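Local coordinates for lipoprotein (PDB 3UP9) that probably binds L-methionine as the substrate-binding lipoprotein of an uptake system, and holds selenomethionine in the cleft between its two lobes, at residues A[65-70]-A[112-117]; A[88-93]-A[119-124]. All blocks are in the same frame, centred on the assembly; numbering follows the deposited sequence.

Both contacts draw on helix 115-127, whose N-terminal turn serves interaction 1 and whose next turns serve interaction 2; their centres lie 12 Å apart. The bound selenomethionine joins them, because each grips a different end of it. In interaction 1 (65-70 with 112-117) the selenium sits 3.4 Å from Tyr-67 CB, the ligand CE stands over the Tyr-67 ring, and the Asn-117 amide lies alongside. In interaction 2 (88-93 with 119-124) the amino-acid head is read by charge: Glu-88 OE1 is 2.6 Å from the ligand N, and Arg-120 NH1 is 2.9 Å from its OXT. Asn-174 and Asn-202 add further hydrogen bonds to the ligand.

Interaction 1. Residues A[65-70]-A[112-117]; sequences VPYLEN and ISDTAN. With MSE (selenomethionine), chain B.
Asp-114 meets Tyr-67 at the ring edge: its OD1 lies in the ring plane, 3.6 Å from Tyr-67 CD2, and the carboxylate stands nearly perpendicular to the ring (82° between planes). The same carboxylate N-caps helix 115-127. Its OD1 accepts from Asn-117 N at 2.9 Å, the donor arriving from above the carboxylate plane. Thr-115 comes next, laying its CG2 3.7 Å from Asn-70 OD1, with the two side chains crossing at about a right angle; the polar ends of both, Thr-115 OG1 and Asn-70 ND2, bond to Gln-74 OE1. Ala-116 marks the closest backbone approach. Its CB packs 3.6 Å from Tyr-67 CA, a fit that the small methyl permits, and it reaches the tyrosine ring only obliquely. Asn-117 closes the segment with its amide turned 25° from the Tyr-67 ring plane and ND2 3.5 Å from Tyr-67 CD2. That amide is fixed in rotation at both ends: ND2 donates to the syn lone pair of Asp-114 OD2 at 2.9 Å in an almost straight bond, while OD1 accepts from Asn-174.

The ligand completes the arrangement. Tyr-67 carries CG anti to its own N (chi1 176°), which swings the ring beneath selenomethionine, and the ligand CE stands over the centre of one face, 3.7 Å above the plane. Asn-117 OD1 approaches the ligand CG at 3.6 Å. The first turns of helices 65-75 and 115-127 thus meet directly, and Tyr-67 and Asn-117 beside that junction line the ligand's side chain, an arrangement consistent with the closed, ligand-bound cleft of a periplasmic-binding-protein fold.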
loop_
_atom_site.group_PDB
_atom_site.type_symbol
_atom_site.label_atom_id
_atom_site.label_comp_id
_atom_site.label_asym_id
_atom_site.label_seq_id
_atom_site.Cartn_x
_atom_site.Cartn_y
_atom_site.Cartn_z
ATOM N N VAL A 65 5.749 5.752 1.414
ATOM C CA VAL A 65 6.852 6.681 1.263
ATOM C C VAL A 65 7.920 6.124 0.339
ATOM O O VAL A 65 8.376 6.842 -0.529
ATOM C CB VAL A 65 7.366 7.210 2.643
ATOM C CG1 VAL A 65 8.836 7.709 2.571
ATOM C CG2 VAL A 65 6.438 8.309 3.155
ATOM N N PRO A 66 8.324 4.854 0.498
ATOM C CA PRO A 66 9.277 4.294 -0.448
ATOM C C PRO A 66 8.810 4.177 -1.920
ATOM O O PRO A 66 9.600 4.409 -2.844
ATOM C CB PRO A 66 9.584 2.914 0.140
ATOM C CG PRO A 66 9.250 3.008 1.604
ATOM C CD PRO A 66 8.051 3.916 1.610
ATOM N N TYR A 67 7.560 3.812 -2.146
ATOM C CA TYR A 67 7.014 3.778 -3.479
ATOM C C TYR A 67 7.016 5.183 -4.090
ATOM O O TYR A 67 7.385 5.345 -5.271
ATOM C CB TYR A 67 5.592 3.199 -3.432
ATOM C CG TYR A 67 4.893 3.200 -4.770
ATOM C CD1 TYR A 67 4.255 4.353 -5.245
ATOM C CD2 TYR A 67 4.855 2.063 -5.557
ATOM C CE1 TYR A 67 3.605 4.356 -6.472
ATOM C CE2 TYR A 67 4.199 2.074 -6.778
ATOM C CZ TYR A 67 3.589 3.226 -7.244
ATOM O OH TYR A 67 2.975 3.263 -8.506
ATOM N N LEU A 68 6.599 6.188 -3.306
ATOM C CA LEU A 68 6.611 7.591 -3.759
ATOM C C LEU A 68 8.015 8.035 -4.165
ATOM O O LEU A 68 8.189 8.629 -5.215
ATOM C CB LEU A 68 6.007 8.539 -2.700
ATOM C CG LEU A 68 6.102 10.070 -2.959
ATOM C CD1 LEU A 68 5.310 10.455 -4.210
ATOM C CD2 LEU A 68 5.587 10.832 -1.726
ATOM N N GLU A 69 9.013 7.710 -3.343
ATOM C CA GLU A 69 10.395 8.093 -3.612
ATOM C C GLU A 69 10.883 7.448 -4.906
ATOM O O GLU A 69 11.516 8.090 -5.700
ATOM C CB GLU A 69 11.307 7.733 -2.426
ATOM C CG GLU A 69 11.055 8.648 -1.248
ATOM C CD GLU A 69 11.608 8.193 0.073
ATOM O OE1 GLU A 69 11.927 7.019 0.260
ATOM O OE2 GLU A 69 11.721 9.052 0.948
ATOM N N ASN A 70 10.583 6.185 -5.109
ATOM C CA ASN A 70 10.875 5.518 -6.374
ATOM C C ASN A 70 10.160 6.147 -7.606
ATOM O O ASN A 70 10.809 6.270 -8.671
ATOM C CB ASN A 70 10.576 4.026 -6.303
ATOM C CG ASN A 70 10.874 3.333 -7.609
ATOM O OD1 ASN A 70 12.013 2.992 -7.878
ATOM N ND2 ASN A 70 9.839 3.125 -8.441
ATOM N N ILE A 112 4.515 -9.051 -6.979
ATOM C CA ILE A 112 4.142 -7.845 -7.703
ATOM C C ILE A 112 5.279 -7.377 -8.659
ATOM O O ILE A 112 6.484 -7.677 -8.477
ATOM C CB ILE A 112 3.763 -6.713 -6.680
ATOM C CG1 ILE A 112 2.781 -5.708 -7.310
ATOM C CG2 ILE A 112 5.043 -6.045 -6.134
ATOM C CD1 ILE A 112 2.088 -4.769 -6.347
ATOM N N SER A 113 4.900 -6.589 -9.657
ATOM C CA SER A 113 5.833 -6.237 -10.739
ATOM C C SER A 113 6.449 -4.847 -10.638
ATOM O O SER A 113 7.424 -4.597 -11.285
ATOM C CB SER A 113 5.165 -6.435 -12.122
ATOM O OG SER A 113 4.013 -5.635 -12.174
ATOM N N ASP A 114 5.925 -3.964 -9.793
ATOM C CA ASP A 114 6.539 -2.631 -9.606
ATOM C C ASP A 114 7.807 -2.727 -8.723
ATOM O O ASP A 114 7.852 -3.559 -7.806
ATOM C CB ASP A 114 5.499 -1.627 -9.094
ATOM C CG ASP A 114 5.244 -1.705 -7.577
ATOM O OD1 ASP A 114 6.060 -1.153 -6.761
ATOM O OD2 ASP A 114 4.177 -2.249 -7.199
ATOM N N THR A 115 8.817 -1.898 -9.022
ATOM C CA THR A 115 10.109 -1.898 -8.335
ATOM C C THR A 115 10.037 -1.853 -6.797
ATOM O O THR A 115 10.530 -2.759 -6.142
ATOM C CB THR A 115 10.960 -0.718 -8.833
ATOM O OG1 THR A 115 11.032 -0.793 -10.272
ATOM C CG2 THR A 115 12.346 -0.675 -8.184
ATOM N N ALA A 116 9.414 -0.806 -6.244
ATOM C CA ALA A 116 9.367 -0.571 -4.797
ATOM C C ALA A 116 8.740 -1.712 -3.998
ATOM O O ALA A 116 9.247 -2.077 -2.910
ATOM C CB ALA A 116 8.615 0.698 -4.520
ATOM N N ASN A 117 7.614 -2.233 -4.502
ATOM C CA ASN A 117 6.853 -3.289 -3.828
ATOM C C ASN A 117 7.416 -4.701 -4.032
ATOM O O ASN A 117 7.325 -5.530 -3.108
ATOM C CB ASN A 117 5.350 -3.232 -4.192
ATOM C CG ASN A 117 4.669 -2.026 -3.601
ATOM O OD1 ASN A 117 4.689 -1.808 -2.380
ATOM N ND2 ASN A 117 4.123 -1.202 -4.460
HETATM N N MSE B 300 -1.454 0.355 0.425
HETATM C CA MSE B 300 -0.151 -0.212 0.015
HETATM C C MSE B 300 0.745 -0.556 1.181
HETATM O O MSE B 300 0.712 0.151 2.224
HETATM O OXT MSE B 300 1.491 -1.538 1.039
HETATM C CB MSE B 300 0.580 0.762 -0.873
HETATM C CG MSE B 300 1.909 0.208 -1.477
HETATM SE SE MSE B 300 2.752 1.541 -2.565
HETATM C CE MSE B 300 1.334 2.017 -3.895
#

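Interaction 2. Residues A[88-93]-A[119-124]; sequences EPLGVF and SRALEL. With MSE (selenomethionine), chain B.
Arg-120 lays its guanidinium over Leu-90, whose CB lies beneath one face and 4.1 Å from Arg-120 NE, while the polar partners gather at the edge. With its first three torsions near 180° (chi1 171°), the extended chain spans from helix 115-127 to the ligand's carboxylate. There NH1 donates to OXT of selenomethionine at 2.9 Å, with an N-H...O angle of 145°. Its other terminal nitrogen, NH2, donates to water 1, which also accepts from Glu-88 N and lies 2.8 Å from the ligand O, bridging the two segments to the carboxylate. A salt bridge from Arg-120 NE to Glu-193 steadies the near end of the group, and Glu-193 also accepts from Leu-90 N, tying both segments to one second-shell carboxylate.

Glu-88 approaches the ligand's amino group rather than its carboxylate: OE1 accepts from the ligand N at 2.6 Å. The same oxygen accepts from Asn-176 N and OE2 from His-86, so the carboxylate is fixed at both oxygens. Glu-88 OE1 and Arg-120 NH1 stay 6.6 Å apart, their opposite charges probably matching the two ends of a zwitterion lying between them.

Farther from the ligand the contact turns apolar. Leu-90, its CG swung anti to the backbone N (chi1 -168°), presses CD2 against the helix, 3.6 Å from Ala-121 CA, and also meets the aliphatic stem of Arg-120. One turn after Arg-120, Leu-124 points at the strand and its CD2 packs 4.0 Å from Val-92 CG2, an oblique crossing that seats the helix against strand 91-93 of the five-stranded sheet. Carboxylate-binding arginine and amine-binding glutamate together form part of the amino-acid head site, to which Asn-174 and Asn-202 add hydrogen bonds, as expected of a methionine-binding protein of the NlpA family.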
loop_
_atom_site.group_PDB
_atom_site.type_symbol
_atom_site.label_atom_id
_atom_site.label_comp_id
_atom_site.label_asym_id
_atom_site.label_seq_id
_atom_site.Cartn_x
_atom_site.Cartn_y
_atom_site.Cartn_z
ATOM N N GLU A 88 0.301 -0.838 6.449
ATOM C CA GLU A 88 -0.327 -2.117 6.094
ATOM C C GLU A 88 0.752 -3.182 6.017
ATOM O O GLU A 88 1.440 -3.239 4.994
ATOM C CB GLU A 88 -0.996 -2.041 4.717
ATOM C CG GLU A 88 -2.314 -1.294 4.623
ATOM C CD GLU A 88 -2.534 -0.712 3.230
ATOM O OE1 GLU A 88 -2.229 -1.400 2.233
ATOM O OE2 GLU A 88 -2.973 0.457 3.110
ATOM N N PRO A 89 0.924 -4.015 7.079
ATOM C CA PRO A 89 1.905 -5.047 6.997
ATOM C C PRO A 89 1.760 -5.944 5.727
ATOM O O PRO A 89 0.652 -6.352 5.336
ATOM C CB PRO A 89 1.689 -5.836 8.308
ATOM C CG PRO A 89 1.088 -4.857 9.265
ATOM C CD PRO A 89 0.185 -4.087 8.361
ATOM N N LEU A 90 2.889 -6.207 5.073
ATOM C CA LEU A 90 2.902 -7.027 3.883
ATOM C C LEU A 90 2.810 -8.471 4.318
ATOM O O LEU A 90 3.405 -8.872 5.348
ATOM C CB LEU A 90 4.163 -6.759 3.066
ATOM C CG LEU A 90 4.230 -7.306 1.641
ATOM C CD1 LEU A 90 3.111 -6.749 0.716
ATOM C CD2 LEU A 90 5.646 -7.074 1.108
ATOM N N GLY A 91 2.038 -9.256 3.576
ATOM C CA GLY A 91 1.892 -10.661 3.910
ATOM C C GLY A 91 2.168 -11.615 2.757
ATOM O O GLY A 91 2.070 -11.263 1.583
ATOM N N VAL A 92 2.549 -12.821 3.133
ATOM C CA VAL A 92 2.605 -13.974 2.272
ATOM C C VAL A 92 1.281 -14.653 2.528
ATOM O O VAL A 92 0.882 -14.874 3.691
ATOM C CB VAL A 92 3.776 -14.909 2.610
ATOM C CG1 VAL A 92 3.748 -16.132 1.681
ATOM C CG2 VAL A 92 5.100 -14.151 2.521
ATOM N N PHE A 93 0.580 -14.903 1.435
ATOM C CA PHE A 93 -0.690 -15.559 1.448
ATOM C C PHE A 93 -0.617 -16.792 0.609
ATOM O O PHE A 93 0.265 -16.934 -0.220
ATOM C CB PHE A 93 -1.760 -14.592 0.900
ATOM C CG PHE A 93 -1.939 -13.359 1.751
ATOM C CD1 PHE A 93 -1.146 -12.234 1.569
ATOM C CD2 PHE A 93 -2.881 -13.335 2.763
ATOM C CE1 PHE A 93 -1.318 -11.096 2.354
ATOM C CE2 PHE A 93 -3.052 -12.201 3.555
ATOM C CZ PHE A 93 -2.290 -11.075 3.327
ATOM N N SER A 119 10.639 -5.117 -4.440
ATOM C CA SER A 119 11.769 -5.008 -3.537
ATOM C C SER A 119 11.351 -5.286 -2.069
ATOM O O SER A 119 11.990 -6.089 -1.366
ATOM C CB SER A 119 12.450 -3.657 -3.693
ATOM O OG SER A 119 13.473 -3.635 -2.745
ATOM N N ARG A 120 10.229 -4.699 -1.647
ATOM C CA ARG A 120 9.762 -4.903 -0.282
ATOM C C ARG A 120 9.351 -6.394 0.025
ATOM O O ARG A 120 9.639 -6.904 1.108
ATOM C CB ARG A 120 8.635 -3.920 -0.023
ATOM C CG ARG A 120 7.880 -4.121 1.269
ATOM C CD ARG A 120 6.750 -3.112 1.310
ATOM N NE ARG A 120 5.943 -3.122 2.527
ATOM C CZ ARG A 120 4.749 -2.538 2.595
ATOM N NH1 ARG A 120 4.285 -1.865 1.568
ATOM N NH2 ARG A 120 4.069 -2.545 3.706
ATOM N N ALA A 121 8.706 -7.051 -0.949
ATOM C CA ALA A 121 8.302 -8.463 -0.892
ATOM C C ALA A 121 9.533 -9.386 -0.829
ATOM O O ALA A 121 9.564 -10.350 -0.050
ATOM C CB ALA A 121 7.424 -8.810 -2.116
ATOM N N LEU A 122 10.535 -9.081 -1.666
ATOM C CA LEU A 122 11.854 -9.738 -1.622
ATOM C C LEU A 122 12.517 -9.640 -0.250
ATOM O O LEU A 122 12.989 -10.654 0.249
ATOM C CB LEU A 122 12.776 -9.289 -2.780
ATOM C CG LEU A 122 12.295 -9.873 -4.155
ATOM C CD1 LEU A 122 13.088 -9.259 -5.304
ATOM C CD2 LEU A 122 12.314 -11.400 -4.172
ATOM N N GLU A 123 12.494 -8.472 0.395
ATOM C CA GLU A 123 13.031 -8.334 1.781
ATOM C C GLU A 123 12.287 -9.265 2.768
ATOM O O GLU A 123 12.886 -9.877 3.659
ATOM C CB GLU A 123 12.864 -6.908 2.326
ATOM C CG GLU A 123 13.283 -5.751 1.438
ATOM C CD GLU A 123 14.765 -5.626 1.260
ATOM O OE1 GLU A 123 15.485 -6.467 1.855
ATOM O OE2 GLU A 123 15.198 -4.685 0.530
ATOM N N LEU A 124 10.960 -9.292 2.637
ATOM C CA LEU A 124 10.128 -10.059 3.526
ATOM C C LEU A 124 10.537 -11.502 3.390
ATOM O O LEU A 124 10.678 -12.171 4.409
ATOM C CB LEU A 124 8.622 -9.885 3.202
ATOM C CG LEU A 124 7.692 -10.703 4.090
ATOM C CD1 LEU A 124 7.901 -10.220 5.531
ATOM C CD2 LEU A 124 6.262 -10.531 3.607
HETATM N N MSE B 300 -1.454 0.355 0.425
HETATM C CA MSE B 300 -0.151 -0.212 0.015
HETATM C C MSE B 300 0.745 -0.556 1.181
HETATM O O MSE B 300 0.712 0.151 2.224
HETATM O OXT MSE B 300 1.491 -1.538 1.039
HETATM C CB MSE B 300 0.580 0.762 -0.873
HETATM C CG MSE B 300 1.909 0.208 -1.477
HETATM SE SE MSE B 300 2.752 1.541 -2.565
HETATM C CE MSE B 300 1.334 2.017 -3.895
HETATM O O HOH W 1 2.320 -0.500 4.412
#